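Local coordinates for hypothetical protein Lmaj011689 (Leishmania major, PDB 1YQF) that is of unknown function but, as a three-chain assembly of the MAM33 family related to human p32, is probably an acidic mitochondrial protein, at residues W54-K59 with C63-T68; D75-Y80 with L130-G135; L110-G115 with E177-Y182. All blocks are in the same frame, centred on the assembly; numbering follows the deposited sequence.

Contact 1: W54-K59 with C63-T68; sequences WQVVRK and CTFDLT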
loop_
_atom_site.group_PDB
_atom_site.type_symbol
_atom_site.label_atom_id
_atom_site.label_comp_id
_atom_site.label_asym_id
_atom_site.label_seq_id
_atom_site.Cartn_x
_atom_site.Cartn_y
_atom_site.Cartn_z
ATOM N N TRP A 54 -13.164 -25.846 -13.757
ATOM C CA TRP A 54 -12.930 -24.971 -12.608
ATOM C C TRP A 54 -13.992 -25.130 -11.516
ATOM O O TRP A 54 -15.148 -25.446 -11.794
ATOM C CB TRP A 54 -12.854 -23.507 -13.047
ATOM C CG TRP A 54 -11.772 -23.226 -14.047
ATOM C CD1 TRP A 54 -11.900 -23.207 -15.404
ATOM C CD2 TRP A 54 -10.400 -22.916 -13.772
ATOM N NE1 TRP A 54 -10.694 -22.908 -15.993
ATOM C CE2 TRP A 54 -9.756 -22.721 -15.013
ATOM C CE3 TRP A 54 -9.646 -22.781 -12.600
ATOM C CZ2 TRP A 54 -8.398 -22.406 -15.114
ATOM C CZ3 TRP A 54 -8.294 -22.465 -12.702
ATOM C CH2 TRP A 54 -7.688 -22.281 -13.952
ATOM N N GLN A 55 -13.568 -24.903 -10.277
ATOM C CA GLN A 55 -14.430 -24.948 -9.101
ATOM C C GLN A 55 -14.330 -23.591 -8.400
ATOM O O GLN A 55 -13.231 -23.073 -8.196
ATOM C CB GLN A 55 -13.976 -26.067 -8.154
ATOM C CG GLN A 55 -15.084 -27.012 -7.685
ATOM C CD GLN A 55 -15.874 -26.466 -6.502
ATOM O OE1 GLN A 55 -15.318 -26.239 -5.426
ATOM N NE2 GLN A 55 -17.173 -26.264 -6.698
ATOM N N VAL A 56 -15.475 -23.017 -8.040
ATOM C CA VAL A 56 -15.509 -21.731 -7.344
ATOM C C VAL A 56 -15.526 -21.965 -5.837
ATOM O O VAL A 56 -16.354 -22.727 -5.333
ATOM C CB VAL A 56 -16.752 -20.907 -7.734
ATOM C CG1 VAL A 56 -16.686 -19.510 -7.123
ATOM C CG2 VAL A 56 -16.888 -20.813 -9.248
ATOM N N VAL A 57 -14.618 -21.309 -5.119
ATOM C CA VAL A 57 -14.538 -21.450 -3.665
ATOM C C VAL A 57 -14.212 -20.113 -3.013
ATOM O O VAL A 57 -13.181 -19.509 -3.295
ATOM C CB VAL A 57 -13.486 -22.499 -3.247
ATOM C CG1 VAL A 57 -13.317 -22.528 -1.729
ATOM C CG2 VAL A 57 -13.881 -23.879 -3.756
ATOM N N ARG A 58 -15.100 -19.673 -2.127
ATOM C CA ARG A 58 -14.955 -18.404 -1.429
ATOM C C ARG A 58 -14.062 -18.557 -0.197
ATOM O O ARG A 58 -14.223 -19.496 0.583
ATOM C CB ARG A 58 -16.340 -17.905 -1.003
ATOM C CG ARG A 58 -16.335 -16.649 -0.140
ATOM C CD ARG A 58 -17.650 -16.398 0.569
ATOM N NE ARG A 58 -18.678 -15.913 -0.352
ATOM C CZ ARG A 58 -19.308 -14.740 -0.263
ATOM N NH1 ARG A 58 -19.034 -13.881 0.721
ATOM N NH2 ARG A 58 -20.226 -14.420 -1.171
ATOM N N LYS A 59 -13.127 -17.623 -0.034
ATOM C CA LYS A 59 -12.338 -17.499 1.189
ATOM C C LYS A 59 -13.320 -17.056 2.286
ATOM O O LYS A 59 -13.798 -15.927 2.240
ATOM C CB LYS A 59 -11.215 -16.467 0.998
ATOM C CG LYS A 59 -9.925 -16.745 1.760
ATOM C CD LYS A 59 -10.115 -16.596 3.266
ATOM C CE LYS A 59 -8.783 -16.372 3.977
ATOM N NZ LYS A 59 -8.299 -14.969 3.848
ATOM N N CYS A 63 -14.574 -11.280 0.196
ATOM C CA CYS A 63 -14.934 -11.082 -1.204
ATOM C C CYS A 63 -13.866 -11.659 -2.135
ATOM O O CYS A 63 -13.814 -11.324 -3.312
ATOM C CB CYS A 63 -15.141 -9.594 -1.478
ATOM S SG CYS A 63 -16.760 -9.032 -0.927
ATOM N N THR A 64 -13.022 -12.535 -1.595
ATOM C CA THR A 64 -11.981 -13.201 -2.364
ATOM C C THR A 64 -12.472 -14.570 -2.815
ATOM O O THR A 64 -13.065 -15.311 -2.036
ATOM C CB THR A 64 -10.725 -13.369 -1.509
ATOM O OG1 THR A 64 -10.308 -12.096 -1.004
ATOM C CG2 THR A 64 -9.549 -13.836 -2.355
ATOM N N PHE A 65 -12.213 -14.901 -4.074
ATOM C CA PHE A 65 -12.614 -16.182 -4.639
ATOM C C PHE A 65 -11.460 -16.818 -5.400
ATOM O O PHE A 65 -10.674 -16.134 -6.047
ATOM C CB PHE A 65 -13.807 -16.005 -5.578
ATOM C CG PHE A 65 -15.045 -15.496 -4.899
ATOM C CD1 PHE A 65 -15.235 -14.135 -4.701
ATOM C CD2 PHE A 65 -16.029 -16.378 -4.465
ATOM C CE1 PHE A 65 -16.386 -13.655 -4.074
ATOM C CE2 PHE A 65 -17.187 -15.908 -3.838
ATOM C CZ PHE A 65 -17.363 -14.545 -3.642
ATOM N N ASP A 66 -11.378 -18.138 -5.311
ATOM C CA ASP A 66 -10.372 -18.920 -6.008
ATOM C C ASP A 66 -11.064 -19.873 -6.967
ATOM O O ASP A 66 -11.963 -20.611 -6.573
ATOM C CB ASP A 66 -9.556 -19.738 -5.008
ATOM C CG ASP A 66 -8.488 -18.925 -4.319
ATOM O OD1 ASP A 66 -8.505 -17.680 -4.427
ATOM O OD2 ASP A 66 -7.586 -19.458 -3.640
ATOM N N LEU A 67 -10.640 -19.849 -8.224
ATOM C CA LEU A 67 -11.037 -20.859 -9.193
ATOM C C LEU A 67 -9.911 -21.876 -9.233
ATOM O O LEU A 67 -8.791 -21.535 -9.593
ATOM C CB LEU A 67 -11.220 -20.231 -10.568
ATOM C CG LEU A 67 -12.454 -19.346 -10.719
ATOM C CD1 LEU A 67 -12.340 -18.475 -11.959
ATOM C CD2 LEU A 67 -13.697 -20.209 -10.787
ATOM N N THR A 68 -10.203 -23.118 -8.855
ATOM C CA THR A 68 -9.194 -24.175 -8.809
ATOM C C THR A 68 -9.467 -25.271 -9.832
ATOM O O THR A 68 -10.615 -25.588 -10.126
ATOM C CB THR A 68 -9.133 -24.802 -7.405
ATOM O OG1 THR A 68 -10.404 -25.382 -7.069
ATOM C CG2 THR A 68 -8.901 -23.742 -6.336
#

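Contact 2: D75-Y80 with L130-G135; sequences DLVVRY and LAKDTG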
loop_
_atom_site.group_PDB
_atom_site.type_symbol
_atom_site.label_atom_id
_atom_site.label_comp_id
_atom_site.label_asym_id
_atom_site.label_seq_id
_atom_site.Cartn_x
_atom_site.Cartn_y
_atom_site.Cartn_z
ATOM N N ASP A 75 -1.224 -27.716 -10.286
ATOM C CA ASP A 75 -2.331 -27.144 -9.524
ATOM C C ASP A 75 -2.530 -25.690 -9.938
ATOM O O ASP A 75 -1.692 -24.842 -9.650
ATOM C CB ASP A 75 -2.050 -27.230 -8.025
ATOM C CG ASP A 75 -1.986 -28.659 -7.525
ATOM O OD1 ASP A 75 -2.479 -29.621 -8.158
ATOM O OD2 ASP A 75 -1.418 -28.886 -6.434
ATOM N N LEU A 76 -3.637 -25.412 -10.622
ATOM C CA LEU A 76 -3.944 -24.059 -11.080
ATOM C C LEU A 76 -4.894 -23.352 -10.118
ATOM O O LEU A 76 -5.825 -23.958 -9.595
ATOM C CB LEU A 76 -4.555 -24.080 -12.482
ATOM C CG LEU A 76 -3.803 -24.867 -13.561
ATOM C CD1 LEU A 76 -4.602 -24.867 -14.855
ATOM C CD2 LEU A 76 -2.419 -24.297 -13.797
ATOM N N VAL A 77 -4.642 -22.068 -9.885
ATOM C CA VAL A 77 -5.528 -21.233 -9.080
ATOM C C VAL A 77 -5.650 -19.863 -9.737
ATOM O O VAL A 77 -4.650 -19.215 -10.006
ATOM C CB VAL A 77 -5.004 -21.061 -7.639
ATOM C CG1 VAL A 77 -5.916 -20.141 -6.836
ATOM C CG2 VAL A 77 -4.883 -22.414 -6.938
ATOM N N VAL A 78 -6.879 -19.432 -9.998
ATOM C CA VAL A 78 -7.145 -18.085 -10.493
ATOM C C VAL A 78 -7.884 -17.340 -9.391
ATOM O O VAL A 78 -9.024 -17.661 -9.072
ATOM C CB VAL A 78 -7.989 -18.097 -11.776
ATOM C CG1 VAL A 78 -8.257 -16.672 -12.255
ATOM C CG2 VAL A 78 -7.291 -18.907 -12.864
ATOM N N ARG A 79 -7.221 -16.347 -8.814
ATOM C CA ARG A 79 -7.739 -15.631 -7.658
ATOM C C ARG A 79 -8.189 -14.233 -8.043
ATOM O O ARG A 79 -7.512 -13.533 -8.786
ATOM C CB ARG A 79 -6.656 -15.556 -6.583
ATOM C CG ARG A 79 -7.028 -14.726 -5.366
ATOM C CD ARG A 79 -6.054 -14.888 -4.222
ATOM N NE ARG A 79 -6.038 -16.253 -3.695
ATOM C CZ ARG A 79 -5.090 -16.747 -2.904
ATOM N NH1 ARG A 79 -4.064 -15.995 -2.543
ATOM N NH2 ARG A 79 -5.162 -17.999 -2.469
ATOM N N TYR A 80 -9.340 -13.831 -7.523
ATOM C CA TYR A 80 -9.868 -12.493 -7.757
ATOM C C TYR A 80 -10.721 -12.038 -6.591
ATOM O O TYR A 80 -11.111 -12.835 -5.740
ATOM C CB TYR A 80 -10.706 -12.462 -9.031
ATOM C CG TYR A 80 -11.912 -13.369 -8.987
ATOM C CD1 TYR A 80 -11.776 -14.741 -9.158
ATOM C CD2 TYR A 80 -13.190 -12.856 -8.773
ATOM C CE1 TYR A 80 -12.877 -15.582 -9.115
ATOM C CE2 TYR A 80 -14.300 -13.691 -8.733
ATOM C CZ TYR A 80 -14.135 -15.052 -8.905
ATOM O OH TYR A 80 -15.225 -15.892 -8.863
ATOM N N LEU A 130 4.319 -19.625 0.003
ATOM C CA LEU A 130 4.964 -18.327 -0.136
ATOM C C LEU A 130 4.224 -17.455 -1.152
ATOM O O LEU A 130 4.103 -16.246 -0.974
ATOM C CB LEU A 130 6.421 -18.516 -0.561
ATOM C CG LEU A 130 7.316 -17.283 -0.677
ATOM C CD1 LEU A 130 7.368 -16.506 0.627
ATOM C CD2 LEU A 130 8.709 -17.722 -1.089
ATOM N N ALA A 131 3.722 -18.092 -2.206
ATOM C CA ALA A 131 2.992 -17.412 -3.271
ATOM C C ALA A 131 1.541 -17.108 -2.895
ATOM O O ALA A 131 1.030 -16.030 -3.205
ATOM C CB ALA A 131 3.025 -18.264 -4.531
ATOM N N LYS A 132 0.887 -18.055 -2.225
ATOM C CA LYS A 132 -0.575 -18.019 -2.073
ATOM C C LYS A 132 -1.084 -17.699 -0.669
ATOM O O LYS A 132 -2.277 -17.464 -0.498
ATOM C CB LYS A 132 -1.181 -19.338 -2.574
ATOM C CG LYS A 132 -1.062 -19.495 -4.080
ATOM C CD LYS A 132 -1.719 -20.764 -4.588
ATOM C CE LYS A 132 -0.851 -21.990 -4.360
ATOM N NZ LYS A 132 -1.481 -23.207 -4.949
ATOM N N ASP A 133 -0.201 -17.664 0.326
ATOM C CA ASP A 133 -0.611 -17.303 1.685
ATOM C C ASP A 133 -1.234 -15.910 1.678
ATOM O O ASP A 133 -0.773 -15.016 0.970
ATOM C CB ASP A 133 0.572 -17.328 2.666
ATOM C CG ASP A 133 0.880 -18.726 3.207
ATOM O OD1 ASP A 133 0.124 -19.683 2.939
ATOM O OD2 ASP A 133 1.878 -18.956 3.925
ATOM N N THR A 134 -2.303 -15.743 2.449
ATOM C CA THR A 134 -2.927 -14.432 2.632
ATOM C C THR A 134 -2.337 -13.792 3.877
ATOM O O THR A 134 -1.726 -14.475 4.703
ATOM C CB THR A 134 -4.462 -14.546 2.776
ATOM O OG1 THR A 134 -4.806 -15.608 3.682
ATOM C CG2 THR A 134 -5.098 -14.943 1.454
ATOM N N GLY A 135 -2.510 -12.481 4.000
ATOM C CA GLY A 135 -2.039 -11.760 5.170
ATOM C C GLY A 135 -0.989 -10.711 4.869
ATOM O O GLY A 135 -0.393 -10.682 3.788
HETATM O O HOH W 1 -1.241 -22.937 -7.762
#

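Contact 3: L110-G115 with E177-Y182; sequences LSIEEG and EFVVLY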
loop_
_atom_site.group_PDB
_atom_site.type_symbol
_atom_site.label_atom_id
_atom_site.label_comp_id
_atom_site.label_asym_id
_atom_site.label_seq_id
_atom_site.Cartn_x
_atom_site.Cartn_y
_atom_site.Cartn_z
ATOM N N LEU A 110 -2.873 -10.521 -14.404
ATOM C CA LEU A 110 -3.530 -10.028 -15.602
ATOM C C LEU A 110 -4.703 -9.139 -15.246
ATOM O O LEU A 110 -5.271 -9.239 -14.165
ATOM C CB LEU A 110 -4.008 -11.185 -16.484
ATOM C CG LEU A 110 -2.987 -12.277 -16.804
ATOM C CD1 LEU A 110 -3.039 -13.361 -15.753
ATOM C CD2 LEU A 110 -3.228 -12.871 -18.179
ATOM N N SER A 111 -5.049 -8.256 -16.171
ATOM C CA SER A 111 -6.236 -7.427 -16.038
ATOM C C SER A 111 -7.192 -7.759 -17.177
ATOM O O SER A 111 -6.766 -8.142 -18.270
ATOM C CB SER A 111 -5.864 -5.945 -16.043
ATOM O OG SER A 111 -4.987 -5.636 -17.107
ATOM N N ILE A 112 -8.485 -7.627 -16.905
ATOM C CA ILE A 112 -9.523 -7.900 -17.888
ATOM C C ILE A 112 -10.089 -6.560 -18.333
ATOM O O ILE A 112 -10.682 -5.831 -17.537
ATOM C CB ILE A 112 -10.633 -8.788 -17.290
ATOM C CG1 ILE A 112 -10.036 -10.069 -16.697
ATOM C CG2 ILE A 112 -11.674 -9.139 -18.362
ATOM C CD1 ILE A 112 -11.004 -10.856 -15.838
ATOM N N GLU A 113 -9.878 -6.236 -19.604
ATOM C CA GLU A 113 -10.321 -4.970 -20.172
ATOM C C GLU A 113 -10.857 -5.191 -21.583
ATOM O O GLU A 113 -10.132 -5.667 -22.457
ATOM C CB GLU A 113 -9.183 -3.937 -20.175
ATOM C CG GLU A 113 -7.787 -4.491 -20.423
ATOM C CD GLU A 113 -6.695 -3.585 -19.880
ATOM O OE1 GLU A 113 -6.549 -3.499 -18.639
ATOM O OE2 GLU A 113 -5.979 -2.960 -20.692
ATOM N N GLU A 114 -12.130 -4.849 -21.782
ATOM C CA GLU A 114 -12.822 -5.021 -23.062
ATOM C C GLU A 114 -12.910 -6.494 -23.468
ATOM O O GLU A 114 -12.792 -6.839 -24.650
ATOM C CB GLU A 114 -12.154 -4.186 -24.168
ATOM C CG GLU A 114 -11.873 -2.735 -23.790
ATOM C CD GLU A 114 -13.137 -1.928 -23.542
ATOM O OE1 GLU A 114 -13.839 -2.202 -22.542
ATOM O OE2 GLU A 114 -13.430 -1.012 -24.346
ATOM N N GLY A 115 -13.121 -7.358 -22.474
ATOM C CA GLY A 115 -13.187 -8.794 -22.693
ATOM C C GLY A 115 -11.876 -9.392 -23.170
ATOM O O GLY A 115 -11.858 -10.492 -23.720
ATOM N N GLU A 177 -14.548 -13.291 -18.752
ATOM C CA GLU A 177 -15.965 -12.942 -18.806
ATOM C C GLU A 177 -16.699 -13.518 -17.601
ATOM O O GLU A 177 -17.607 -12.885 -17.072
ATOM C CB GLU A 177 -16.597 -13.453 -20.106
ATOM C CG GLU A 177 -18.085 -13.160 -20.256
ATOM C CD GLU A 177 -18.638 -13.638 -21.587
ATOM O OE1 GLU A 177 -18.457 -12.924 -22.598
ATOM O OE2 GLU A 177 -19.253 -14.728 -21.627
ATOM N N PHE A 178 -16.301 -14.713 -17.167
ATOM C CA PHE A 178 -16.864 -15.305 -15.958
ATOM C C PHE A 178 -16.601 -14.401 -14.760
ATOM O O PHE A 178 -17.529 -14.027 -14.054
ATOM C CB PHE A 178 -16.275 -16.687 -15.679
ATOM C CG PHE A 178 -16.613 -17.214 -14.314
ATOM C CD1 PHE A 178 -17.867 -17.746 -14.060
ATOM C CD2 PHE A 178 -15.689 -17.154 -13.278
ATOM C CE1 PHE A 178 -18.194 -18.229 -12.799
ATOM C CE2 PHE A 178 -16.009 -17.628 -12.013
ATOM C CZ PHE A 178 -17.262 -18.167 -11.772
ATOM N N VAL A 179 -15.332 -14.058 -14.543
ATOM C CA VAL A 179 -14.932 -13.222 -13.413
ATOM C C VAL A 179 -15.713 -11.910 -13.394
ATOM O O VAL A 179 -16.218 -11.508 -12.347
ATOM C CB VAL A 179 -13.414 -12.916 -13.429
ATOM C CG1 VAL A 179 -13.044 -11.897 -12.341
ATOM C CG2 VAL A 179 -12.609 -14.192 -13.242
ATOM N N VAL A 180 -15.800 -11.251 -14.546
ATOM C CA VAL A 180 -16.532 -9.991 -14.668
ATOM C C VAL A 180 -17.997 -10.191 -14.285
ATOM O O VAL A 180 -18.550 -9.418 -13.508
ATOM C CB VAL A 180 -16.459 -9.416 -16.109
ATOM C CG1 VAL A 180 -17.312 -8.157 -16.244
ATOM C CG2 VAL A 180 -15.028 -9.093 -16.491
ATOM N N LEU A 181 -18.609 -11.233 -14.837
ATOM C CA LEU A 181 -20.016 -11.545 -14.595
ATOM C C LEU A 181 -20.274 -11.965 -13.153
ATOM O O LEU A 181 -21.314 -11.639 -12.586
ATOM C CB LEU A 181 -20.493 -12.659 -15.537
ATOM C CG LEU A 181 -20.764 -12.296 -16.999
ATOM C CD1 LEU A 181 -21.166 -13.547 -17.770
ATOM C CD2 LEU A 181 -21.836 -11.219 -17.132
ATOM N N TYR A 182 -19.327 -12.695 -12.571
ATOM C CA TYR A 182 -19.453 -13.173 -11.201
ATOM C C TYR A 182 -19.285 -12.013 -10.230
ATOM O O TYR A 182 -19.933 -11.974 -9.192
ATOM C CB TYR A 182 -18.418 -14.260 -10.903
ATOM C CG TYR A 182 -18.699 -15.019 -9.630
ATOM C CD1 TYR A 182 -19.496 -16.153 -9.641
ATOM C CD2 TYR A 182 -18.178 -14.594 -8.411
ATOM C CE1 TYR A 182 -19.762 -16.854 -8.472
ATOM C CE2 TYR A 182 -18.440 -15.288 -7.234
ATOM C CZ TYR A 182 -19.231 -16.416 -7.273
ATOM O OH TYR A 182 -19.496 -17.110 -6.116
#

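Contact 1: W54-K59 with C63-T68
Arg-58 and Phe-65 form a non-hydrogen-bonded pair of antiparallel strands, and their side chains run next to each other on the same face of the sheet. The Arg-58 chain can be followed along the ring. CB starts 3.6 Å from Phe-65 CE2, and CG, anti to the backbone N (chi1 174°), lies 3.9 Å from CE2 and about as far from Thr-64 O. A bend at chi3 brings NE back to CE2 and CZ of the ring. At the tip, NH2 of Arg-58 comes within 3.8 Å of Phe-65 CZ, which lies over one face of the guanidinium; with the two planes 78° apart, the flat groups do not stack. Val-56 and Leu-67 are the next pair on this face and lie side by side, Val-56 CG2 3.6 Å from Leu-67 CD2, while Phe-178 of helix 173-202 covers both.

Just before the strand, the Trp-54 indole turns its edge to the partner: CZ3 lies 3.3 Å from Leu-67 O, with Leu-67 CB close to CE3. Five backbone bonds tie the strands, from the reciprocal pair of Gln-55 and Thr-68, through that of Val-57 and Asp-66, to Lys-59 N, which donates to Thr-64 O at 3.1 Å. Asp-66, on the face of Val-57, makes a salt bridge through OD1 with Arg-79; farther along, Lys-59 NZ pairs with Glu-144 of the second subunit. The strands make a beta hairpin at the border of the antiparallel sheet, one face of which packs against a long helix.

Contact 2: D75-Y80 with L130-G135
The strand 75-80 passes the C-terminal end of the helix that closes at Lys-132, with Val-77 and Lys-132 nearest at 9.2 Å between CA atoms. Arg-79 reaches across through a chain that bends at chi3 (-64°). Its NH1 donates to the backbone O of Lys-132 at 3.1 Å and nearly straight, 165° at the hydrogen; the oxygen lies in the guanidinium plane, while NH1 is tilted from the plane of the carbonyl. It thus satisfies a carbonyl at the helix end. In the same guanidinium, NE is held by a salt bridge to Asp-66, which helps fix the rotation of the group.

Lys-132 reaches back toward the strand and meets Val-77 tip to tip, NZ being 4.0 Å from CG2. The ammonium also donates to a water 2.8 Å from NZ, and this water donates in turn to Asp-75 O at 2.7 Å. Thr-99 OG1 adds a weak bond to the same nitrogen.

Strands 64-71 and 92-99 flank strand 74-81 in the sheet; Tyr-97 of strand 92-99 touches both Arg-79 and Lys-132. Helix 128-132 therefore sits over the sheet face that carries Val-77 and Arg-79, while Val-78 and Tyr-80 face helix 173-202.

Contact 3: L110-G115 with E177-Y182
Ile-112 supplies the whole strand side of this contact, inserting its aliphatic branches against two successive valines of the helix. The apolar contacts divide between its two arms. CG1 is anti to the carbonyl carbon (chi1 -54°) and carries CD1 over to Val-179, where the two chains cross at a slant and CD1 lies 4.0 Å from CB. The shorter arm, CG2, meets CG2 of Val-180 at 3.8 Å as those side chains slide past each other in opposite directions. Both valines have CG1 anti to the backbone N, which at Val-180 leaves CG2 as the methyl that touches the strand. Leu-117 adds to the packing around Ile-112 from the next strand, and Val-179 also touches Tyr-80.

No polar bond links the strand to the helix here. On the strand, Ser-111 OG donates to Glu-113 OE1 at 3.1 Å, reaching the oxygen from above the carboxylate plane; the hydroxyl is also hydrogen-bonded to Asn-120. In the helix, Leu-181 N bonds to Glu-177 O and Tyr-182 N to Phe-178 O, in the usual i to i+4 pattern.

Among the aromatic residues, CB of Tyr-182 lies over one face of the Phe-178 ring, offset toward its rim, and the Tyr-182 ring meets Phe-65 edge-to-face. Branched aliphatic side chains meeting this way are characteristic of a helix packed on an antiparallel sheet, here helix 173-202 on strand 105-113.

In the fold
From the N terminus, contact 1 comes first and closes a short hairpin before the others open. The chain then enters strand 74-81, whose backbone bonds to strand 64-71 join the hairpin of contact 1 to contact 2. Contacts 2 and 3 cross: 110-115 lies inside the loop that 130-135 closes, and 177-182 follows later. Helix 128-132 is thereby fastened to one face of the sheet and helix 173-202 to the other. Phe-178 and Tyr-182, on the segment 177-182, also touch residues of 54-59, 63-68 and 75-80, tying the early strands to the C-terminal helix. Contacts 1 and 2 both border the second subunit, whereas no other chain of the assembly touches the segments of contact 3.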